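Local coordinates for protein putative NAD(P)H nitroreductase MhqN (Bacillus subtilis, PDB 3BEM) that binds FMN as a homodimer and is a putative NAD(P)H nitroreductase that may contribute to the degradation of aromatic compounds, at residues 17-22 and 154-159; 38-43 and 61-66; 74-79 and 173-178; 100-105 and 125-130. The protein carries 3 engineered substitutions. All blocks are in the same frame, centred on the assembly; numbering follows the deposited sequence.

In the fold
Four apolar contacts, three between helical segments and one between a helix and a strand, tie together the chain of a flavoenzyme. Contacts 1 and 2, with centres about 18 Å apart, adjoin: Phe154 and Ala158 on helix 136-161 touch Met43 on helix 37-47. The centres of contacts 2 and 3 are about 20 Å apart; in contact 3, helix 67-76, which follows strand 59-64, reaches helix 173-180. Contact 4 stands apart, its centre about 34 Å from that of contact 1. Along the chain, contacts 2 and 4 both fall between the two halves of contact 1, whereas contacts 1 and 3 interlock. All four touch the second subunit, contact 3 through Asn78 alone, so much of this framework lies at or near the dimer interface.

Contact 1 (17-22 and 154-159); sequences THLVNE and FMLSAA. Engineered in segment 154-159: Ala159 (natural residue Lys).
This is a buried, apolar helix-to-helix crossing in which Leu19, near the C-terminal end of helix 12-22, meets Leu156 and the engineered Ala159 on the long helix 136-161. The local axes pass 10.1 Å apart at 100°, nearly perpendicular, so a few side chains at the crossing carry the whole contact. Leu19 does most of the work. Its CG stands anti to the backbone N (chi1 -176°), and the fork beyond it spreads over the other helix. Leu19 CD1 settles near the end of that helix, 3.7 Å from Ala159 C and 3.9 Å from Ala159 CB. The other branch, Leu19 CD2, comes within 4.0 Å of Leu156 O and lies beside the CD2 methyl of that residue. Leu156 CD2 also faces Val20 CG2 at 4.4 Å, a looser touch that extends the apolar patch by one residue. Behind this patch, Asn21 ND2 donates to Thr17 O at 3.0 Å from above the carbonyl plane, sharing that oxygen with the backbone N of Asn21. Phe16 of the second subunit packs on Leu156 as well, placing the crossing beside the dimer interface. Helix 12-22 runs directly into Arg23, Arg24 and Ser25, which bind FMN, and the crossing thus belongs to the helical framework of the nitroreductase-family dimer around its flavin.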
# COMPACT_ATOMS: atom_id res chain seq x y z
N THR B 17 -2.72 -12.59 12.09
CA THR B 17 -2.73 -13.69 11.10
C THR B 17 -4.16 -14.07 10.76
O THR B 17 -4.52 -14.24 9.59
CB THR B 17 -1.96 -14.90 11.66
OG1 THR B 17 -0.59 -14.51 11.75
CG2 THR B 17 -2.09 -16.12 10.78
N HIS B 18 -4.99 -14.16 11.79
CA HIS B 18 -6.41 -14.43 11.55
C HIS B 18 -7.09 -13.33 10.70
O HIS B 18 -7.82 -13.61 9.75
CB HIS B 18 -7.14 -14.58 12.87
CG HIS B 18 -8.56 -14.96 12.70
ND1 HIS B 18 -8.95 -16.19 12.22
CD2 HIS B 18 -9.70 -14.27 12.91
CE1 HIS B 18 -10.27 -16.24 12.16
NE2 HIS B 18 -10.75 -15.08 12.58
N LEU B 19 -6.82 -12.07 11.03
CA LEU B 19 -7.39 -10.95 10.28
C LEU B 19 -7.02 -11.09 8.80
O LEU B 19 -7.88 -10.95 7.91
CB LEU B 19 -6.89 -9.59 10.84
CG LEU B 19 -7.49 -8.34 10.19
CD1 LEU B 19 -8.98 -8.18 10.49
CD2 LEU B 19 -6.72 -7.12 10.67
N VAL B 20 -5.72 -11.29 8.54
CA VAL B 20 -5.22 -11.40 7.17
C VAL B 20 -5.80 -12.62 6.41
O VAL B 20 -6.17 -12.56 5.25
CB VAL B 20 -3.67 -11.44 7.17
CG1 VAL B 20 -3.11 -11.74 5.80
CG2 VAL B 20 -3.12 -10.09 7.74
N ASN B 21 -5.87 -13.75 7.10
CA ASN B 21 -6.49 -14.93 6.51
C ASN B 21 -7.94 -14.78 6.19
O ASN B 21 -8.41 -15.34 5.21
CB ASN B 21 -6.18 -16.17 7.33
CG ASN B 21 -4.88 -16.74 6.91
OD1 ASN B 21 -4.85 -17.43 5.90
ND2 ASN B 21 -3.78 -16.35 7.57
N GLU B 22 -8.66 -14.00 6.98
CA GLU B 22 -10.09 -13.84 6.75
C GLU B 22 -10.44 -12.80 5.66
O GLU B 22 -11.52 -12.89 5.08
CB GLU B 22 -10.77 -13.54 8.07
CG GLU B 22 -10.70 -14.74 8.98
N PHE B 154 -6.64 1.03 4.87
CA PHE B 154 -8.13 1.11 4.85
C PHE B 154 -8.77 -0.29 4.81
O PHE B 154 -9.68 -0.59 5.57
CB PHE B 154 -8.66 1.94 3.68
CG PHE B 154 -10.18 2.00 3.68
CD1 PHE B 154 -10.86 2.83 4.56
CD2 PHE B 154 -10.92 1.08 2.95
CE1 PHE B 154 -12.23 2.80 4.64
CE2 PHE B 154 -12.30 1.05 3.03
CZ PHE B 154 -12.94 1.92 3.88
N MSE B 155 -8.31 -1.12 3.90
CA MSE B 155 -8.89 -2.45 3.72
C MSE B 155 -8.75 -3.31 4.99
O MSE B 155 -9.67 -4.04 5.32
CB MSE B 155 -8.35 -3.10 2.43
CG MSE B 155 -8.84 -2.39 1.23
SE MSE B 155 -8.30 -3.44 -0.34
CE MSE B 155 -6.50 -2.68 -0.57
N LEU B 156 -7.58 -3.28 5.67
CA LEU B 156 -7.40 -4.03 6.91
C LEU B 156 -8.26 -3.46 8.05
O LEU B 156 -8.82 -4.23 8.84
CB LEU B 156 -5.95 -4.11 7.31
CG LEU B 156 -5.15 -5.06 6.37
CD1 LEU B 156 -3.66 -4.71 6.56
CD2 LEU B 156 -5.49 -6.56 6.59
N SER B 157 -8.43 -2.13 8.08
CA SER B 157 -9.36 -1.51 9.04
C SER B 157 -10.80 -1.98 8.82
O SER B 157 -11.51 -2.33 9.74
CB SER B 157 -9.28 0.02 8.93
OG SER B 157 -7.96 0.51 9.19
N ALA B 158 -11.23 -1.98 7.56
CA ALA B 158 -12.54 -2.47 7.20
C ALA B 158 -12.77 -3.90 7.62
O ALA B 158 -13.77 -4.24 8.23
CB ALA B 158 -12.77 -2.28 5.71
N ALA B 159 -11.77 -4.73 7.38
CA ALA B 159 -11.81 -6.14 7.75
C ALA B 159 -11.92 -6.31 9.25
O ALA B 159 -12.72 -7.11 9.75
CB ALA B 159 -10.56 -6.87 7.23

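Contact 2 (38-43 and 61-66); sequences EDLNEM and YVTVLD
Segment 38-43 of helix 37-47 packs over the sheet at strand 59-64, running obliquely and in roughly the opposite direction, with the CA atoms of Leu40 and Thr63, the nearest pair, 9.0 Å apart. This is helix-on-sheet packing in the alpha+beta fold of the nitroreductase family, and the strand is an edge strand of the sheet within its own chain. Tyr61, Val62 and Thr63 pair in parallel with a strand of the second subunit, so the sheet continues through the dimer, and Tyr217 of that subunit packs on both Leu40 and Thr63. The direct contact is narrow and wholly apolar. Leu40 points at the strand and meets Thr63 tip to tip. The threonine presents its methyl rather than its hydroxyl: CG2 is anti to the backbone N, while OG1 sits beside that N (chi1 -53°). Leu65, just past the strand, approaches differently, its side chain sliding by that of Leu40 in the opposite direction. Phe154 of helix 136-161 and Ile35 also touch Leu40, which is buried. Further on, Asp66 occupies the N-cap position of helix 67-76, OD1 accepting from Val69 N. One methyl thus serves both neighbours: Leu40 CD1 lies 3.8 Å from Thr63 CG2 and 4.0 Å from Leu65 CD2.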
# COMPACT_ATOMS: atom_id res chain seq x y z
N GLU B 38 -20.33 7.30 10.40
CA GLU B 38 -19.71 6.87 11.66
C GLU B 38 -18.86 5.58 11.51
O GLU B 38 -17.75 5.48 12.03
CB GLU B 38 -20.77 6.65 12.74
CG GLU B 38 -21.49 7.93 13.18
CD GLU B 38 -22.97 7.73 13.45
OE1 GLU B 38 -23.51 6.64 13.16
OE2 GLU B 38 -23.62 8.66 13.93
N ASP B 39 -19.41 4.58 10.81
CA ASP B 39 -18.66 3.33 10.52
C ASP B 39 -17.35 3.67 9.85
O ASP B 39 -16.29 3.14 10.20
CB ASP B 39 -19.44 2.44 9.57
CG ASP B 39 -20.71 1.85 10.16
OD1 ASP B 39 -20.71 1.46 11.35
OD2 ASP B 39 -21.73 1.73 9.42
N LEU B 40 -17.44 4.52 8.85
CA LEU B 40 -16.31 4.84 8.01
C LEU B 40 -15.30 5.73 8.73
O LEU B 40 -14.10 5.52 8.62
CB LEU B 40 -16.78 5.50 6.71
CG LEU B 40 -17.38 4.45 5.70
CD1 LEU B 40 -18.40 5.09 4.79
CD2 LEU B 40 -16.27 3.68 4.96
N ASN B 41 -15.78 6.70 9.48
CA ASN B 41 -14.88 7.56 10.21
C ASN B 41 -13.98 6.78 11.21
O ASN B 41 -12.81 7.06 11.32
CB ASN B 41 -15.68 8.65 10.94
CG ASN B 41 -16.18 9.75 10.00
OD1 ASN B 41 -15.67 9.98 8.89
ND2 ASN B 41 -17.17 10.50 10.50
N GLU B 42 -14.49 5.74 11.82
CA GLU B 42 -13.66 4.89 12.64
C GLU B 42 -12.50 4.21 11.87
O GLU B 42 -11.37 4.19 12.35
CB GLU B 42 -14.52 3.82 13.30
CG GLU B 42 -13.71 2.87 14.17
CD GLU B 42 -14.53 1.79 14.84
OE1 GLU B 42 -15.72 1.60 14.49
OE2 GLU B 42 -13.98 1.10 15.71
N MSE B 43 -12.77 3.76 10.65
CA MSE B 43 -11.76 3.19 9.82
C MSE B 43 -10.74 4.27 9.41
O MSE B 43 -9.53 4.04 9.41
CB MSE B 43 -12.39 2.52 8.58
CG MSE B 43 -13.38 1.49 8.94
SE MSE B 43 -14.30 0.92 7.30
CE MSE B 43 -15.90 0.27 8.08
N TYR B 61 -9.70 10.63 0.26
CA TYR B 61 -10.78 9.70 -0.10
C TYR B 61 -12.06 10.45 -0.46
O TYR B 61 -12.49 11.35 0.30
CB TYR B 61 -11.07 8.71 1.01
CG TYR B 61 -9.94 7.76 1.35
CD1 TYR B 61 -8.89 8.16 2.17
CD2 TYR B 61 -9.96 6.45 0.92
CE1 TYR B 61 -7.85 7.32 2.47
CE2 TYR B 61 -8.96 5.58 1.22
CZ TYR B 61 -7.89 6.01 2.00
OH TYR B 61 -6.91 5.11 2.25
N VAL B 62 -12.65 10.12 -1.61
CA VAL B 62 -13.99 10.58 -1.90
C VAL B 62 -14.86 9.36 -1.69
O VAL B 62 -14.70 8.33 -2.38
CB VAL B 62 -14.12 11.11 -3.28
CG1 VAL B 62 -15.59 11.46 -3.56
CG2 VAL B 62 -13.20 12.34 -3.43
N THR B 63 -15.75 9.47 -0.73
CA THR B 63 -16.56 8.33 -0.29
C THR B 63 -18.01 8.51 -0.73
O THR B 63 -18.70 9.42 -0.25
CB THR B 63 -16.48 8.15 1.24
OG1 THR B 63 -15.10 8.08 1.64
CG2 THR B 63 -17.22 6.90 1.69
N VAL B 64 -18.44 7.64 -1.63
CA VAL B 64 -19.74 7.77 -2.28
C VAL B 64 -20.73 6.81 -1.63
O VAL B 64 -20.61 5.58 -1.77
CB VAL B 64 -19.68 7.52 -3.80
CG1 VAL B 64 -21.04 7.84 -4.46
CG2 VAL B 64 -18.51 8.35 -4.43
N LEU B 65 -21.73 7.39 -0.96
CA LEU B 65 -22.81 6.65 -0.32
C LEU B 65 -24.07 6.77 -1.16
O LEU B 65 -24.98 5.93 -1.12
CB LEU B 65 -23.06 7.21 1.10
CG LEU B 65 -21.88 7.26 2.08
CD1 LEU B 65 -22.21 8.08 3.34
CD2 LEU B 65 -21.48 5.88 2.43
N ASP B 66 -24.14 7.84 -1.94
CA ASP B 66 -25.34 8.11 -2.75
C ASP B 66 -25.57 7.05 -3.82
O ASP B 66 -24.76 6.89 -4.73
CB ASP B 66 -25.26 9.51 -3.37
CG ASP B 66 -26.57 9.92 -4.03
OD1 ASP B 66 -26.84 9.49 -5.18
OD2 ASP B 66 -27.36 10.63 -3.39

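Contact 3 (74-79 and 173-178); sequences KQAANG and AEAVKR
Val176, on the first turn of helix 173-180, meets Ala76 at the end of helix 67-76, and its branches show how small groups let two chain segments close up. From the backbone, CB stands 5.0 Å from Ala76 CB, just beyond contact. At the branch the two methyls part company. CG2, beside the backbone N, comes down to 4.0 Å from Ala76 CB; CG1, placed anti to that N (chi1 169°), turns from Ala76 and remains 6.1 Å from the same CB. Phe171 of the preceding loop and Met191 of strand 186-195 also pack on the valine, which is buried. One residue earlier, Ala175 adds the other half of the contact, its CB 3.9 Å from Ala76 CB. With only methyls between them, the CA atoms of Ala76 and Ala175 approach to 5.7 Å. Asp172 strengthens the junction from just before the helix, its backbone hydrogen-bonded to that of Ala76 and its OD1 accepting from Ala175 N. Across the turn after Ala76, Lys74 NZ donates to Gly79 O at 3.0 Å from above the carbonyl plane; Gln80, which binds FMN, follows directly. The three side chains that touch are purely hydrocarbon and impose no bonding direction, so the closeness of the segments rests on their small size and shape, while the adjacent Asp172 bonds supply directional hold.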
# COMPACT_ATOMS: atom_id res chain seq x y z
N LYS B 74 -21.13 3.06 -12.52
CA LYS B 74 -21.03 1.69 -13.05
C LYS B 74 -20.37 1.66 -14.42
O LYS B 74 -19.48 0.81 -14.65
CB LYS B 74 -22.39 0.99 -13.12
CG LYS B 74 -22.25 -0.47 -13.49
CD LYS B 74 -23.47 -1.32 -13.07
CE LYS B 74 -24.22 -1.87 -14.24
NZ LYS B 74 -23.43 -2.92 -14.93
N GLN B 75 -20.82 2.53 -15.33
CA GLN B 75 -20.24 2.59 -16.68
C GLN B 75 -18.78 2.97 -16.61
O GLN B 75 -17.97 2.39 -17.33
CB GLN B 75 -21.02 3.55 -17.61
N ALA B 76 -18.43 3.91 -15.73
CA ALA B 76 -17.04 4.37 -15.59
C ALA B 76 -16.13 3.26 -15.02
O ALA B 76 -14.94 3.21 -15.34
CB ALA B 76 -16.98 5.61 -14.70
N ALA B 77 -16.73 2.39 -14.23
CA ALA B 77 -16.03 1.25 -13.61
C ALA B 77 -16.09 0.00 -14.46
O ALA B 77 -16.26 -1.11 -13.96
CB ALA B 77 -16.58 0.98 -12.20
N ASN B 78 -15.98 0.17 -15.78
CA ASN B 78 -15.91 -0.92 -16.72
C ASN B 78 -17.13 -1.83 -16.61
O ASN B 78 -17.06 -3.01 -16.82
CB ASN B 78 -14.59 -1.67 -16.60
CG ASN B 78 -13.37 -0.81 -17.02
OD1 ASN B 78 -13.47 0.39 -17.32
ND2 ASN B 78 -12.21 -1.44 -17.01
N GLY B 79 -18.28 -1.25 -16.29
CA GLY B 79 -19.48 -2.02 -16.12
C GLY B 79 -19.61 -2.93 -14.91
O GLY B 79 -20.53 -3.72 -14.84
N ALA B 173 -10.36 6.43 -15.29
CA ALA B 173 -10.00 7.47 -14.32
C ALA B 173 -10.54 8.83 -14.73
O ALA B 173 -11.09 9.56 -13.91
CB ALA B 173 -8.51 7.56 -14.12
N GLU B 174 -10.37 9.16 -16.00
CA GLU B 174 -10.90 10.40 -16.56
C GLU B 174 -12.40 10.55 -16.39
O GLU B 174 -12.88 11.61 -16.01
CB GLU B 174 -10.63 10.44 -18.07
CG GLU B 174 -9.24 10.81 -18.48
CD GLU B 174 -9.25 11.37 -19.90
OE1 GLU B 174 -9.86 12.45 -20.09
OE2 GLU B 174 -8.69 10.73 -20.82
N ALA B 175 -13.13 9.49 -16.69
CA ALA B 175 -14.57 9.48 -16.51
C ALA B 175 -14.97 9.70 -15.06
O ALA B 175 -15.92 10.45 -14.74
CB ALA B 175 -15.14 8.18 -17.05
N VAL B 176 -14.27 8.99 -14.16
CA VAL B 176 -14.52 9.12 -12.74
C VAL B 176 -14.27 10.55 -12.32
O VAL B 176 -15.04 11.13 -11.55
CB VAL B 176 -13.64 8.14 -11.91
CG1 VAL B 176 -13.70 8.47 -10.41
CG2 VAL B 176 -14.09 6.67 -12.20
N LYS B 177 -13.18 11.15 -12.81
CA LYS B 177 -12.90 12.53 -12.41
C LYS B 177 -14.01 13.47 -12.91
O LYS B 177 -14.42 14.41 -12.19
CB LYS B 177 -11.53 13.01 -12.88
CG LYS B 177 -10.36 12.33 -12.19
CD LYS B 177 -9.26 13.26 -11.71
CE LYS B 177 -8.13 13.43 -12.67
NZ LYS B 177 -7.01 14.24 -12.04
N ARG B 178 -14.50 13.25 -14.13
CA ARG B 178 -15.58 14.11 -14.63
C ARG B 178 -16.87 13.92 -13.83
O ARG B 178 -17.58 14.86 -13.54
CB ARG B 178 -15.94 13.82 -16.07
CG ARG B 178 -14.95 14.26 -17.07
CD ARG B 178 -15.59 14.25 -18.45
NE ARG B 178 -15.99 12.92 -18.86
CZ ARG B 178 -15.16 11.98 -19.31
NH1 ARG B 178 -13.87 12.22 -19.46
NH2 ARG B 178 -15.64 10.79 -19.65

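Contact 4 (100-105 and 125-130); sequences QQAADI and QDTVSF
The helical region that follows strand 88-95, helices 102-111 and 117-134, is brought together here by Ala102 on the first turn of one helix and by Thr127 and Val128 midway along the other. The nearest CA atoms, those of Ala102 and Thr127, are 6.9 Å apart. Ala102 CB points into the second helix and rests against the threonine, 4.1 Å from its CG2 and 4.2 Å from its CB. Val128 flanks this pair, with CG2 also 4.2 Å from Ala102 CB. Thr127 divides its two functions between its branches: the methyl, anti to the backbone N, packs on the alanine, whereas OG1 lies beside that N (chi1 -63°) and hydrogen-bonds to Tyr106 OH. Leu56 packs on both Ala102 and Thr127, and Phe54, part of an FMN pocket, touches Thr127 and meets the ring of Phe130. Phe130 packs in addition on Gly170 of the second subunit, so this helix reaches toward the other chain's flavin-binding residues. Within the second helix, Ser129 OG donates to Gln125 O at 2.9 Å; the backbone N of Ser129 reaches the same oxygen from the opposite face of its plane. Between the two segments the touch is thus apolar and undirected, while the hydrogen bonds of Thr127 OG1 with Tyr106 OH and of Ala103 O with Tyr120 OH add directional links between the two helices.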
# COMPACT_ATOMS: atom_id res chain seq x y z
N GLN B 100 3.56 20.69 -1.57
CA GLN B 100 3.19 22.10 -1.31
C GLN B 100 2.61 22.35 0.06
O GLN B 100 2.56 23.50 0.50
CB GLN B 100 2.22 22.64 -2.36
CG GLN B 100 2.89 22.79 -3.71
CD GLN B 100 1.93 23.03 -4.89
OE1 GLN B 100 2.38 23.19 -6.02
NE2 GLN B 100 0.62 23.04 -4.64
N GLN B 101 2.15 21.31 0.75
CA GLN B 101 1.64 21.51 2.11
C GLN B 101 2.68 21.27 3.19
O GLN B 101 2.36 21.21 4.35
CB GLN B 101 0.45 20.63 2.39
CG GLN B 101 -0.69 20.71 1.39
CD GLN B 101 -1.86 19.85 1.80
OE1 GLN B 101 -2.09 19.60 3.00
NE2 GLN B 101 -2.63 19.38 0.82
N ALA B 102 3.94 21.07 2.82
CA ALA B 102 5.00 20.90 3.83
C ALA B 102 5.02 22.07 4.84
O ALA B 102 5.04 21.85 6.04
CB ALA B 102 6.38 20.75 3.16
N ALA B 103 4.98 23.29 4.35
CA ALA B 103 5.04 24.47 5.24
C ALA B 103 3.92 24.42 6.27
O ALA B 103 4.16 24.69 7.44
CB ALA B 103 4.98 25.73 4.44
N ASP B 104 2.69 24.10 5.85
CA ASP B 104 1.59 23.98 6.80
C ASP B 104 1.70 22.79 7.71
O ASP B 104 1.45 22.91 8.91
CB ASP B 104 0.25 23.91 6.06
CG ASP B 104 -0.12 25.22 5.35
OD1 ASP B 104 0.07 26.33 5.94
OD2 ASP B 104 -0.59 25.14 4.19
N ILE B 105 2.06 21.63 7.17
CA ILE B 105 2.15 20.42 7.99
C ILE B 105 3.20 20.53 9.10
O ILE B 105 2.94 20.10 10.24
CB ILE B 105 2.38 19.19 7.11
CG1 ILE B 105 1.14 18.98 6.23
CG2 ILE B 105 2.74 17.94 7.99
CD1 ILE B 105 1.24 17.82 5.22
N GLN B 125 12.13 23.40 3.08
CA GLN B 125 12.96 23.42 1.87
C GLN B 125 13.51 22.07 1.44
O GLN B 125 13.48 21.77 0.24
CB GLN B 125 14.10 24.47 1.99
CG GLN B 125 13.57 25.89 1.87
CD GLN B 125 14.63 26.99 2.09
OE1 GLN B 125 15.70 26.75 2.69
NE2 GLN B 125 14.33 28.22 1.60
N ASP B 126 13.96 21.23 2.38
CA ASP B 126 14.39 19.86 2.09
C ASP B 126 13.27 19.06 1.41
O ASP B 126 13.50 18.42 0.38
CB ASP B 126 14.81 19.11 3.37
CG ASP B 126 16.27 19.41 3.82
OD1 ASP B 126 17.04 20.07 3.09
OD2 ASP B 126 16.63 18.95 4.94
N THR B 127 12.06 19.11 1.98
CA THR B 127 10.94 18.33 1.46
C THR B 127 10.50 18.82 0.09
O THR B 127 10.38 18.06 -0.85
CB THR B 127 9.72 18.34 2.43
OG1 THR B 127 10.10 17.71 3.67
CG2 THR B 127 8.53 17.58 1.83
N VAL B 128 10.31 20.12 -0.04
CA VAL B 128 9.92 20.70 -1.33
C VAL B 128 10.96 20.42 -2.42
O VAL B 128 10.61 19.97 -3.52
CB VAL B 128 9.63 22.20 -1.15
CG1 VAL B 128 9.33 22.89 -2.47
CG2 VAL B 128 8.47 22.34 -0.17
N SER B 129 12.23 20.65 -2.11
CA SER B 129 13.24 20.41 -3.10
C SER B 129 13.42 18.93 -3.45
O SER B 129 13.74 18.64 -4.57
CB SER B 129 14.58 21.07 -2.71
OG SER B 129 15.19 20.37 -1.66
N PHE B 130 13.22 18.03 -2.50
CA PHE B 130 13.24 16.59 -2.81
C PHE B 130 12.27 16.28 -3.97
O PHE B 130 12.64 15.61 -4.94
CB PHE B 130 12.86 15.75 -1.58
CG PHE B 130 13.18 14.30 -1.73
CD1 PHE B 130 12.26 13.42 -2.27
CD2 PHE B 130 14.41 13.79 -1.33
CE1 PHE B 130 12.52 12.08 -2.41
CE2 PHE B 130 14.69 12.44 -1.46
CZ PHE B 130 13.75 11.59 -2.03